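Local coordinates for protein packaging enzyme P4 (Pseudomonas phage phi6, PDB 4BLO) that hydrolyses nucleoside triphosphates as a hexameric RecA-like motor of the phage particle, and probably thereby drives packaging of the viral RNA, at residues P142-R147 with T160-S165; V184-V189 with C225-V230; L30-A35 with A84-D89; P24-V29 with G96-P101. All coordinates share one frame; numbering follows the deposited sequence.

Contact 1: P142-R147 with T160-S165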
loop_
_atom_site.group_PDB
_atom_site.type_symbol
_atom_site.label_atom_id
_atom_site.label_comp_id
_atom_site.label_asym_id
_atom_site.label_seq_id
_atom_site.Cartn_x
_atom_site.Cartn_y
_atom_site.Cartn_z
ATOM N N PRO L 142 -26.147 31.897 -5.790
ATOM C CA PRO L 142 -26.928 31.013 -4.889
ATOM C C PRO L 142 -27.593 31.726 -3.713
ATOM O O PRO L 142 -27.098 32.759 -3.287
ATOM C CB PRO L 142 -25.903 30.027 -4.382
ATOM C CG PRO L 142 -24.600 30.521 -4.916
ATOM C CD PRO L 142 -24.692 31.728 -5.633
ATOM N N ASP L 143 -28.703 31.156 -3.193
ATOM C CA ASP L 143 -29.422 31.725 -2.053
ATOM C C ASP L 143 -28.612 31.537 -0.763
ATOM O O ASP L 143 -28.517 32.463 0.037
ATOM C CB ASP L 143 -30.837 31.127 -1.886
ATOM C CG ASP L 143 -31.742 31.205 -3.103
ATOM O OD1 ASP L 143 -31.497 32.060 -3.979
ATOM O OD2 ASP L 143 -32.705 30.411 -3.174
ATOM N N VAL L 144 -28.046 30.339 -0.571
ATOM C CA VAL L 144 -27.225 29.982 0.587
ATOM C C VAL L 144 -25.850 29.510 0.069
ATOM O O VAL L 144 -25.785 28.612 -0.766
ATOM C CB VAL L 144 -27.942 28.912 1.472
ATOM C CG1 VAL L 144 -27.060 28.468 2.634
ATOM C CG2 VAL L 144 -29.284 29.433 1.997
ATOM N N LEU L 145 -24.771 30.121 0.554
ATOM C CA LEU L 145 -23.413 29.761 0.163
ATOM C C LEU L 145 -22.680 29.103 1.334
ATOM O O LEU L 145 -22.285 29.789 2.281
ATOM C CB LEU L 145 -22.629 30.988 -0.372
ATOM C CG LEU L 145 -21.108 30.823 -0.623
ATOM C CD1 LEU L 145 -20.807 29.933 -1.822
ATOM C CD2 LEU L 145 -20.444 32.167 -0.782
ATOM N N ILE L 146 -22.521 27.761 1.266
ATOM C CA ILE L 146 -21.800 26.988 2.273
ATOM C C ILE L 146 -20.335 27.102 1.945
ATOM O O ILE L 146 -19.923 26.803 0.817
ATOM C CB ILE L 146 -22.266 25.510 2.366
ATOM C CG1 ILE L 146 -23.764 25.398 2.748
ATOM C CG2 ILE L 146 -21.351 24.686 3.321
ATOM C CD1 ILE L 146 -24.319 24.032 2.538
ATOM N N ARG L 147 -19.551 27.586 2.921
ATOM C CA ARG L 147 -18.113 27.740 2.748
ATOM C C ARG L 147 -17.395 26.709 3.613
ATOM O O ARG L 147 -17.606 26.642 4.833
ATOM C CB ARG L 147 -17.674 29.171 3.010
ATOM C CG ARG L 147 -17.904 30.053 1.802
ATOM C CD ARG L 147 -16.658 30.882 1.504
ATOM N NE ARG L 147 -15.991 30.513 0.251
ATOM C CZ ARG L 147 -14.723 30.805 -0.051
ATOM N NH1 ARG L 147 -13.946 31.424 0.828
ATOM N NH2 ARG L 147 -14.212 30.439 -1.218
ATOM N N THR L 160 -24.878 35.620 2.882
ATOM C CA THR L 160 -25.382 34.350 2.347
ATOM C C THR L 160 -24.450 33.219 2.793
ATOM O O THR L 160 -24.859 32.064 2.788
ATOM C CB THR L 160 -25.513 34.386 0.798
ATOM O OG1 THR L 160 -24.270 34.768 0.206
ATOM C CG2 THR L 160 -26.615 35.301 0.308
ATOM N N ALA L 161 -23.192 33.563 3.168
ATOM C CA ALA L 161 -22.144 32.629 3.581
ATOM C C ALA L 161 -22.420 31.993 4.948
ATOM O O ALA L 161 -22.685 32.693 5.933
ATOM C CB ALA L 161 -20.784 33.319 3.591
ATOM N N VAL L 162 -22.341 30.654 4.989
ATOM C CA VAL L 162 -22.513 29.837 6.194
ATOM C C VAL L 162 -21.261 28.941 6.301
ATOM O O VAL L 162 -21.013 28.088 5.441
ATOM C CB VAL L 162 -23.873 29.072 6.258
ATOM C CG1 VAL L 162 -24.239 28.442 4.925
ATOM C CG2 VAL L 162 -23.907 28.051 7.392
ATOM N N HIS L 163 -20.435 29.215 7.325
ATOM C CA HIS L 163 -19.167 28.532 7.537
ATOM C C HIS L 163 -19.339 27.281 8.373
ATOM O O HIS L 163 -19.712 27.348 9.549
ATOM C CB HIS L 163 -18.130 29.471 8.155
ATOM C CG HIS L 163 -17.815 30.642 7.273
ATOM N ND1 HIS L 163 -18.443 31.875 7.446
ATOM C CD2 HIS L 163 -16.996 30.716 6.195
ATOM C CE1 HIS L 163 -17.965 32.656 6.490
ATOM N NE2 HIS L 163 -17.086 32.008 5.715
ATOM N N ILE L 164 -19.073 26.126 7.733
ATOM C CA ILE L 164 -19.131 24.808 8.357
ATOM C C ILE L 164 -17.692 24.254 8.544
ATOM O O ILE L 164 -16.716 24.833 8.038
ATOM C CB ILE L 164 -20.052 23.832 7.568
ATOM C CG1 ILE L 164 -19.502 23.534 6.163
ATOM C CG2 ILE L 164 -21.504 24.341 7.515
ATOM C CD1 ILE L 164 -19.712 22.181 5.711
ATOM N N SER L 165 -17.580 23.131 9.280
ATOM C CA SER L 165 -16.334 22.443 9.590
ATOM C C SER L 165 -16.397 20.949 9.264
ATOM O O SER L 165 -15.362 20.396 8.904
ATOM C CB SER L 165 -15.984 22.626 11.064
ATOM O OG SER L 165 -16.868 21.943 11.939
#

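Contact 2: V184-V189 with C225-V230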
loop_
_atom_site.group_PDB
_atom_site.type_symbol
_atom_site.label_atom_id
_atom_site.label_comp_id
_atom_site.label_asym_id
_atom_site.label_seq_id
_atom_site.Cartn_x
_atom_site.Cartn_y
_atom_site.Cartn_z
ATOM N N VAL L 184 -29.046 26.089 -2.627
ATOM C CA VAL L 184 -27.870 25.841 -1.796
ATOM C C VAL L 184 -26.665 25.510 -2.670
ATOM O O VAL L 184 -26.785 24.756 -3.640
ATOM C CB VAL L 184 -28.149 24.723 -0.752
ATOM C CG1 VAL L 184 -26.958 24.504 0.164
ATOM C CG2 VAL L 184 -29.383 25.041 0.083
ATOM N N ALA L 185 -25.494 26.077 -2.306
ATOM C CA ALA L 185 -24.220 25.835 -2.975
ATOM C C ALA L 185 -23.131 25.543 -1.969
ATOM O O ALA L 185 -23.151 26.105 -0.874
ATOM C CB ALA L 185 -23.839 27.029 -3.815
ATOM N N VAL L 186 -22.176 24.668 -2.332
ATOM C CA VAL L 186 -21.043 24.309 -1.467
ATOM C C VAL L 186 -19.719 24.650 -2.156
ATOM O O VAL L 186 -19.384 24.057 -3.185
ATOM C CB VAL L 186 -21.055 22.826 -1.008
ATOM C CG1 VAL L 186 -20.027 22.585 0.093
ATOM C CG2 VAL L 186 -22.438 22.411 -0.534
ATOM N N ASP L 187 -18.987 25.622 -1.566
ATOM C CA ASP L 187 -17.644 26.062 -1.962
ATOM C C ASP L 187 -16.737 26.049 -0.723
ATOM O O ASP L 187 -16.816 26.962 0.089
ATOM C CB ASP L 187 -17.662 27.451 -2.627
ATOM C CG ASP L 187 -16.382 27.842 -3.362
ATOM O OD1 ASP L 187 -15.560 26.943 -3.665
ATOM O OD2 ASP L 187 -16.213 29.051 -3.656
ATOM N N SER L 188 -15.958 24.977 -0.495
ATOM C CA SER L 188 -15.665 23.834 -1.368
ATOM C C SER L 188 -16.099 22.522 -0.774
ATOM O O SER L 188 -16.510 22.461 0.386
ATOM C CB SER L 188 -14.149 23.750 -1.556
ATOM O OG SER L 188 -13.758 23.348 -2.853
ATOM N N VAL L 189 -15.906 21.449 -1.554
ATOM C CA VAL L 189 -16.107 20.065 -1.149
ATOM C C VAL L 189 -14.680 19.408 -0.949
ATOM O O VAL L 189 -14.599 18.276 -0.473
ATOM C CB VAL L 189 -17.051 19.306 -2.133
ATOM C CG1 VAL L 189 -16.294 18.603 -3.259
ATOM C CG2 VAL L 189 -17.961 18.345 -1.389
ATOM N N CYS L 225 -34.030 18.623 -3.347
ATOM C CA CYS L 225 -32.977 19.644 -3.243
ATOM C C CYS L 225 -32.313 19.875 -4.595
ATOM O O CYS L 225 -32.121 18.930 -5.370
ATOM C CB CYS L 225 -31.926 19.251 -2.207
ATOM S SG CYS L 225 -32.572 18.902 -0.554
ATOM N N SER L 226 -31.895 21.118 -4.832
ATOM C CA SER L 226 -31.103 21.533 -5.983
ATOM C C SER L 226 -29.823 22.182 -5.426
ATOM O O SER L 226 -29.837 23.347 -5.012
ATOM C CB SER L 226 -31.887 22.472 -6.888
ATOM O OG SER L 226 -31.159 22.705 -8.083
ATOM N N VAL L 227 -28.745 21.388 -5.345
ATOM C CA VAL L 227 -27.461 21.800 -4.794
ATOM C C VAL L 227 -26.374 21.833 -5.887
ATOM O O VAL L 227 -26.333 20.972 -6.756
ATOM C CB VAL L 227 -27.063 20.867 -3.603
ATOM C CG1 VAL L 227 -25.700 21.238 -2.999
ATOM C CG2 VAL L 227 -28.146 20.840 -2.521
ATOM N N VAL L 228 -25.501 22.847 -5.820
ATOM C CA VAL L 228 -24.316 23.020 -6.664
ATOM C C VAL L 228 -23.086 22.854 -5.761
ATOM O O VAL L 228 -22.894 23.646 -4.846
ATOM C CB VAL L 228 -24.298 24.384 -7.426
ATOM C CG1 VAL L 228 -22.911 24.682 -8.033
ATOM C CG2 VAL L 228 -25.386 24.426 -8.495
ATOM N N MET L 229 -22.270 21.841 -6.013
ATOM C CA MET L 229 -21.036 21.604 -5.245
ATOM C C MET L 229 -19.827 21.871 -6.113
ATOM O O MET L 229 -19.762 21.331 -7.222
ATOM C CB MET L 229 -20.970 20.163 -4.694
ATOM C CG MET L 229 -22.074 19.836 -3.726
ATOM S SD MET L 229 -21.684 18.412 -2.688
ATOM C CE MET L 229 -21.507 17.151 -3.905
ATOM N N VAL L 230 -18.868 22.700 -5.636
ATOM C CA VAL L 230 -17.665 22.946 -6.440
ATOM C C VAL L 230 -16.684 21.837 -6.098
ATOM O O VAL L 230 -16.392 21.597 -4.920
ATOM C CB VAL L 230 -17.042 24.374 -6.430
ATOM C CG1 VAL L 230 -17.896 25.376 -5.686
ATOM C CG2 VAL L 230 -15.581 24.402 -5.977
#

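Contact 3: L30-A35 with A84-D89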
loop_
_atom_site.group_PDB
_atom_site.type_symbol
_atom_site.label_atom_id
_atom_site.label_comp_id
_atom_site.label_asym_id
_atom_site.label_seq_id
_atom_site.Cartn_x
_atom_site.Cartn_y
_atom_site.Cartn_z
ATOM N N LEU L 30 -15.580 3.642 1.677
ATOM C CA LEU L 30 -14.788 2.416 1.625
ATOM C C LEU L 30 -14.962 1.519 2.855
ATOM O O LEU L 30 -14.315 0.477 2.964
ATOM C CB LEU L 30 -13.306 2.747 1.428
ATOM C CG LEU L 30 -12.901 3.241 0.039
ATOM C CD1 LEU L 30 -11.386 3.295 -0.092
ATOM C CD2 LEU L 30 -13.504 2.358 -1.044
ATOM N N GLY L 31 -15.826 1.927 3.780
ATOM C CA GLY L 31 -15.983 1.225 5.040
ATOM C C GLY L 31 -17.325 0.532 5.082
ATOM O O GLY L 31 -17.703 -0.156 4.124
ATOM N N ARG L 32 -18.240 0.650 6.361
ATOM C CA ARG L 32 -19.563 0.041 6.531
ATOM C C ARG L 32 -20.669 1.080 6.266
ATOM O O ARG L 32 -20.483 2.263 6.616
ATOM C CB ARG L 32 -19.713 -0.578 7.936
ATOM C CG ARG L 32 -19.114 -1.996 7.995
ATOM C CD ARG L 32 -19.618 -2.882 9.125
ATOM N NE ARG L 32 -19.445 -2.264 10.444
ATOM C CZ ARG L 32 -18.354 -2.385 11.198
ATOM N NH1 ARG L 32 -17.321 -3.100 10.774
ATOM N NH2 ARG L 32 -18.292 -1.794 12.385
ATOM N N PRO L 33 -21.815 0.689 5.642
ATOM C CA PRO L 33 -22.905 1.659 5.454
ATOM C C PRO L 33 -23.278 2.304 6.787
ATOM O O PRO L 33 -23.414 1.592 7.799
ATOM C CB PRO L 33 -24.051 0.805 4.905
ATOM C CG PRO L 33 -23.391 -0.358 4.295
ATOM C CD PRO L 33 -22.220 -0.650 5.173
ATOM N N THR L 34 -23.359 3.651 6.798
ATOM C CA THR L 34 -23.680 4.433 7.995
ATOM C C THR L 34 -24.997 5.161 7.780
ATOM O O THR L 34 -25.133 5.924 6.821
ATOM C CB THR L 34 -22.545 5.421 8.385
ATOM O OG1 THR L 34 -21.275 4.789 8.226
ATOM C CG2 THR L 34 -22.675 5.903 9.814
ATOM N N ALA L 35 -25.947 4.945 8.704
ATOM C CA ALA L 35 -27.270 5.558 8.682
ATOM C C ALA L 35 -27.205 7.067 8.921
ATOM O O ALA L 35 -26.346 7.539 9.673
ATOM C CB ALA L 35 -28.151 4.902 9.733
ATOM N N ALA L 84 -16.505 -1.211 15.781
ATOM C CA ALA L 84 -16.509 0.205 16.136
ATOM C C ALA L 84 -15.924 1.064 14.996
ATOM O O ALA L 84 -16.626 1.921 14.454
ATOM C CB ALA L 84 -15.732 0.424 17.429
ATOM N N ASP L 85 -14.652 0.820 14.626
ATOM C CA ASP L 85 -13.964 1.534 13.548
ATOM C C ASP L 85 -13.512 0.528 12.469
ATOM O O ASP L 85 -12.826 -0.455 12.782
ATOM C CB ASP L 85 -12.773 2.366 14.086
ATOM C CG ASP L 85 -13.168 3.619 14.854
ATOM O OD1 ASP L 85 -13.649 4.586 14.214
ATOM O OD2 ASP L 85 -12.979 3.643 16.093
ATOM N N VAL L 86 -13.933 0.762 11.208
ATOM C CA VAL L 86 -13.594 -0.093 10.068
ATOM C C VAL L 86 -12.549 0.624 9.158
ATOM O O VAL L 86 -12.625 1.833 8.938
ATOM C CB VAL L 86 -14.871 -0.565 9.297
ATOM C CG1 VAL L 86 -15.540 0.564 8.522
ATOM C CG2 VAL L 86 -14.574 -1.739 8.380
ATOM N N GLU L 87 -11.568 -0.144 8.664
ATOM C CA GLU L 87 -10.497 0.300 7.768
ATOM C C GLU L 87 -11.015 0.435 6.337
ATOM O O GLU L 87 -11.944 -0.285 5.967
ATOM C CB GLU L 87 -9.340 -0.724 7.806
ATOM C CG GLU L 87 -8.703 -0.938 9.173
ATOM C CD GLU L 87 -7.482 -0.090 9.483
ATOM O OE1 GLU L 87 -6.485 -0.160 8.727
ATOM O OE2 GLU L 87 -7.505 0.613 10.518
ATOM N N SER L 88 -10.390 1.304 5.513
ATOM C CA SER L 88 -10.771 1.466 4.103
ATOM C C SER L 88 -10.393 0.228 3.264
ATOM O O SER L 88 -10.880 0.109 2.152
ATOM C CB SER L 88 -10.141 2.715 3.487
ATOM O OG SER L 88 -10.526 3.920 4.126
ATOM N N ASP L 89 -9.538 -0.679 3.787
ATOM C CA ASP L 89 -9.126 -1.899 3.097
ATOM C C ASP L 89 -9.564 -3.112 3.918
ATOM O O ASP L 89 -8.761 -3.751 4.596
ATOM C CB ASP L 89 -7.615 -1.900 2.797
ATOM C CG ASP L 89 -7.177 -0.985 1.662
ATOM O OD1 ASP L 89 -8.050 -0.570 0.855
ATOM O OD2 ASP L 89 -5.952 -0.709 1.557
#

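Contact 4: P24-V29 with G96-P101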
loop_
_atom_site.group_PDB
_atom_site.type_symbol
_atom_site.label_atom_id
_atom_site.label_comp_id
_atom_site.label_asym_id
_atom_site.label_seq_id
_atom_site.Cartn_x
_atom_site.Cartn_y
_atom_site.Cartn_z
ATOM N N PRO L 24 -35.816 5.814 4.964
ATOM C CA PRO L 24 -34.590 5.717 5.772
ATOM C C PRO L 24 -33.366 5.644 4.845
ATOM O O PRO L 24 -33.347 4.828 3.915
ATOM C CB PRO L 24 -34.791 4.431 6.587
ATOM C CG PRO L 24 -35.809 3.641 5.850
ATOM C CD PRO L 24 -36.459 4.494 4.794
ATOM N N VAL L 25 -32.372 6.523 5.059
ATOM C CA VAL L 25 -31.188 6.560 4.195
ATOM C C VAL L 25 -29.911 6.303 4.970
ATOM O O VAL L 25 -29.848 6.482 6.193
ATOM C CB VAL L 25 -31.050 7.866 3.363
ATOM C CG1 VAL L 25 -32.129 7.961 2.297
ATOM C CG2 VAL L 25 -31.030 9.119 4.245
ATOM N N SER L 26 -28.882 5.911 4.217
ATOM C CA SER L 26 -27.530 5.659 4.691
ATOM C C SER L 26 -26.522 6.200 3.683
ATOM O O SER L 26 -26.903 6.749 2.648
ATOM C CB SER L 26 -27.308 4.167 4.920
ATOM O OG SER L 26 -28.127 3.675 5.971
ATOM N N LEU L 27 -25.236 6.070 3.999
ATOM C CA LEU L 27 -24.141 6.479 3.131
ATOM C C LEU L 27 -22.968 5.564 3.372
ATOM O O LEU L 27 -22.834 5.001 4.456
ATOM C CB LEU L 27 -23.760 7.949 3.322
ATOM C CG LEU L 27 -23.072 8.596 2.122
ATOM C CD1 LEU L 27 -24.075 9.036 1.080
ATOM C CD2 LEU L 27 -22.225 9.755 2.549
ATOM N N GLN L 28 -22.181 5.263 2.354
ATOM C CA GLN L 28 -21.019 4.403 2.435
ATOM C C GLN L 28 -19.920 4.950 1.539
ATOM O O GLN L 28 -20.211 5.477 0.454
ATOM C CB GLN L 28 -21.375 2.969 2.045
ATOM C CG GLN L 28 -20.333 1.934 2.475
ATOM C CD GLN L 28 -20.402 0.657 1.677
ATOM O OE1 GLN L 28 -21.033 0.572 0.623
ATOM N NE2 GLN L 28 -19.751 -0.368 2.161
ATOM N N VAL L 29 -18.683 4.833 2.011
ATOM C CA VAL L 29 -17.498 5.086 1.208
ATOM C C VAL L 29 -16.362 4.168 0.736
ATOM O O VAL L 29 -16.205 3.940 -0.463
ATOM C CB VAL L 29 -16.598 6.167 1.842
ATOM C CG1 VAL L 29 -15.574 6.662 0.833
ATOM C CG2 VAL L 29 -17.443 7.319 2.365
ATOM N N GLY L 96 -20.567 -5.309 2.957
ATOM C CA GLY L 96 -21.681 -5.201 2.028
ATOM C C GLY L 96 -21.528 -3.927 1.229
ATOM O O GLY L 96 -20.512 -3.235 1.362
ATOM N N ILE L 97 -22.516 -3.598 0.399
ATOM C CA ILE L 97 -22.422 -2.391 -0.416
ATOM C C ILE L 97 -23.737 -1.640 -0.346
ATOM O O ILE L 97 -24.793 -2.257 -0.474
ATOM C CB ILE L 97 -22.006 -2.724 -1.883
ATOM C CG1 ILE L 97 -20.579 -3.307 -1.934
ATOM C CG2 ILE L 97 -22.115 -1.511 -2.820
ATOM C CD1 ILE L 97 -20.517 -4.496 -2.678
ATOM N N TYR L 98 -23.674 -0.311 -0.136
ATOM C CA TYR L 98 -24.872 0.515 -0.080
ATOM C C TYR L 98 -24.789 1.694 -1.040
ATOM O O TYR L 98 -23.784 2.412 -1.073
ATOM C CB TYR L 98 -25.154 1.024 1.348
ATOM C CG TYR L 98 -26.427 1.837 1.468
ATOM C CD1 TYR L 98 -26.447 3.193 1.153
ATOM C CD2 TYR L 98 -27.612 1.254 1.903
ATOM C CE1 TYR L 98 -27.626 3.939 1.221
ATOM C CE2 TYR L 98 -28.789 1.998 2.011
ATOM C CZ TYR L 98 -28.794 3.338 1.657
ATOM O OH TYR L 98 -29.946 4.086 1.749
ATOM N N SER L 99 -25.878 1.912 -1.776
ATOM C CA SER L 99 -26.078 3.062 -2.639
ATOM C C SER L 99 -27.434 3.634 -2.319
ATOM O O SER L 99 -28.376 2.868 -2.070
ATOM C CB SER L 99 -25.949 2.701 -4.111
ATOM O OG SER L 99 -24.568 2.658 -4.406
ATOM N N VAL L 100 -27.543 4.964 -2.250
ATOM C CA VAL L 100 -28.832 5.509 -1.884
ATOM C C VAL L 100 -29.818 5.220 -3.056
ATOM O O VAL L 100 -29.447 5.357 -4.235
ATOM C CB VAL L 100 -28.802 6.983 -1.369
ATOM C CG1 VAL L 100 -27.518 7.279 -0.598
ATOM C CG2 VAL L 100 -29.015 7.999 -2.472
ATOM N N PRO L 101 -31.016 4.668 -2.723
ATOM C CA PRO L 101 -31.980 4.291 -3.775
ATOM C C PRO L 101 -32.524 5.473 -4.566
ATOM O O PRO L 101 -32.597 6.591 -4.058
ATOM C CB PRO L 101 -33.108 3.612 -2.995
ATOM C CG PRO L 101 -32.528 3.269 -1.660
ATOM C CD PRO L 101 -31.558 4.369 -1.380
#

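Contact 1: P142-R147 with T160-S165
Leu145 and Ala161 face each other on neighbouring parallel strands, stitched together by four backbone hydrogen bonds. Leu145 N gives to Thr160 O (3.0 Å), Leu145 O takes from Val162 N (2.8 Å), Arg147 N gives to Val162 O and Arg147 O takes from Ile164 N. The two acceptors Leu145 O and Val162 O also each receive a CA-H contact, from Ala161 and Ile146. Across the face of Val162 and Ile146 the contacts are aliphatic. Val162 CG1, set between its backbone N and carbonyl carbon (chi1 43°), meets Val144 CG1 at 3.6 Å and Ile146 CG1 at 3.8 Å. The other branch of Ile146, CG2, lies 3.6 Å from Ile164 CG1. On the face of Leu145 and Arg147, Arg147 CB sits 3.6 Å from His163 CD2, oblique to the ring. Past CB the Arg147 chain leads away from His163, bending at chi2 and chi3. Helix 167-179 packs on Ile146 and Ile164, and helix 132-140 on Leu145. Strand 161-163 is one edge of the large sheet within this chain, where His163 touches Gly102 of a neighbouring subunit. Asp156 ties Arg147 to His163, one carboxylate oxygen forming a salt bridge with Arg147 NH1 and the other a hydrogen bond with His163 NE2, while Glu153, a residue of the ADP pocket, holds Arg147 NH2. With acidic partners at both terminal nitrogens the guanidinium is probably well fixed in direction, and the Arg147 side chain comes within about 5 Å of the bound calcium ion, linking the sheet edge to the nucleotide site.

Contact 2: V184-V189 with C225-V230
Val186 and Met229 lie side by side and point the same way from adjacent parallel strands, Val186 CG2 meeting Met229 CG at 4.1 Å. Met229 CG stands beside its own backbone N (chi1 -62°), and the chain then bends at chi3. Met229 SD reaches Val189, three residues beyond Val186, with Val189 CG2 3.9 Å away and the two side chains set across one another. Val227 carries this apolar face onward to Val184 and Val186; helices 167-179 and 208-222 cover it through Cys174, Phe220 and Ile216. On the reverse face Ala185 and Val228 both pack on Leu136 of the helix that follows the P-loop. Val186 holds the strands in line from both ends of its backbone: its N gives to Val228 O (2.8 Å), and its O takes from Val230 N (2.8 Å) in a nearly straight bond. Beyond it, Asp187 CG lies anti to its backbone N (chi1 -166°), which lays OD1 3.4 Å from Val230 CG2. An aspartate after a run of hydrophobic strand residues, followed by a cis peptide before Ser188, is consistent with the Walker B site of RecA-like ATPases. Asp187 OD2 is held by Ser133 OG of the Walker A motif while OD1 lies against the Val230 methyls, a packing that probably limits rotation of a carboxylate near the bound calcium ion and ADP.

Contact 3: L30-A35 with A84-D89
Arg32, whose side chain crosses that of Val86, has its own carbonyl tied to the side chain two residues on: Thr34 OG1 gives to Arg32 O at 3.1 Å. Between the two segments themselves no hydrogen bond forms, and contact is by van der Waals packing, much of it on Val86. Val86 CG1, placed between its backbone N and carbonyl carbon (chi1 71°), packs directly on the Gly31 backbone, 3.6 Å from Gly31 CA, and lies 3.5 Å from Arg32 N. The Arg32 chain bends at chi3, bringing NH1 to 3.8 Å from Val86 CB, while Ala84 N stands near the guanidinium plane at its edge. At the other end Leu30 and Ser88 touch, with Ser88 CB 3.8 Å from both Leu30 CB and CD1. Several polar groups bond to other chains. Ser88 OG bonds to Val90 O, and Val86 N to Asp94 OD2, both of one neighbouring subunit, and Leu30 O takes Lys197 NZ of a different one. This meeting of two loops is therefore held within the chain by packing without hydrogen bonds, while Ser88, Val86 and Leu30 spend theirs on joining subunits of the hexamer.

Contact 4: P24-V29 with G96-P101
Gln28 reaches across to the backbone of Gly96, Ile97 and Tyr98. Its CB lies 4.0 Å from Tyr98 O; CG stands anti to the backbone N (chi1 -164°), and the extended chain carries the amide forward until CD is 3.9 Å from both Tyr98 N and Gly96 O. OE1 accepts from Tyr98 N at 2.9 Å, the donor lying well above the carbonyl plane, and Ile97 CA also approaches this oxygen. On the other branch Gln28 NE2 gives to Gly96 O at 3.1 Å. A second bond from NE2 goes to Gly31 O, so the amide is gripped at both ends and its rotation fixed. The segment 24-29 belongs to a small antiparallel hairpin, strand 26-27 with strand 34-35, and Gln28 joins it to the chain leaving helix 92-95, where Gly96, with positive phi, is the first residue to leave helical geometry. Farther along, the Tyr98 ring lies flat beneath Ser26: Ser26 CB sits over the ring centre in a CH-pi contact, 3.7 Å from the centroid and 14° off the normal. Tyr98 OH receives a weak bond from Ser26 N (3.2 Å). Val100 CG1 comes 4.2 Å from Leu27 CD1, and helix 208-222 lies against Leu27 through Leu212 and against Val100 through Asn218. Gln28 O is bonded by Arg195 of a neighbouring subunit, while Tyr98 packs on Ser165 of the same neighbour.

Contacts 1 and 2 are adjacent in the large mixed sheet, their centres 9 Å apart: strand 144-147 of the first runs beside strand 184-187 of the second, with Ile146 probably bonded to Ala185 and Asp187. Contacts 3 and 4, 11 Å apart between centres, share the small hairpin 26-27/34-35, and along the chain contact 3 is nested inside the loop closed by contact 4. Both precede contacts 1 and 2 in sequence. Centres of the two pairs are 21 to 29 Å apart, and no atoms touch between them. The sheet pair brings Arg147 and Asp187 of the RecA-like core close to the bound calcium ion and ADP. Contacts 1, 3 and 4 all reach neighbouring subunits of the hexamer, whereas no other chain touches contact 2.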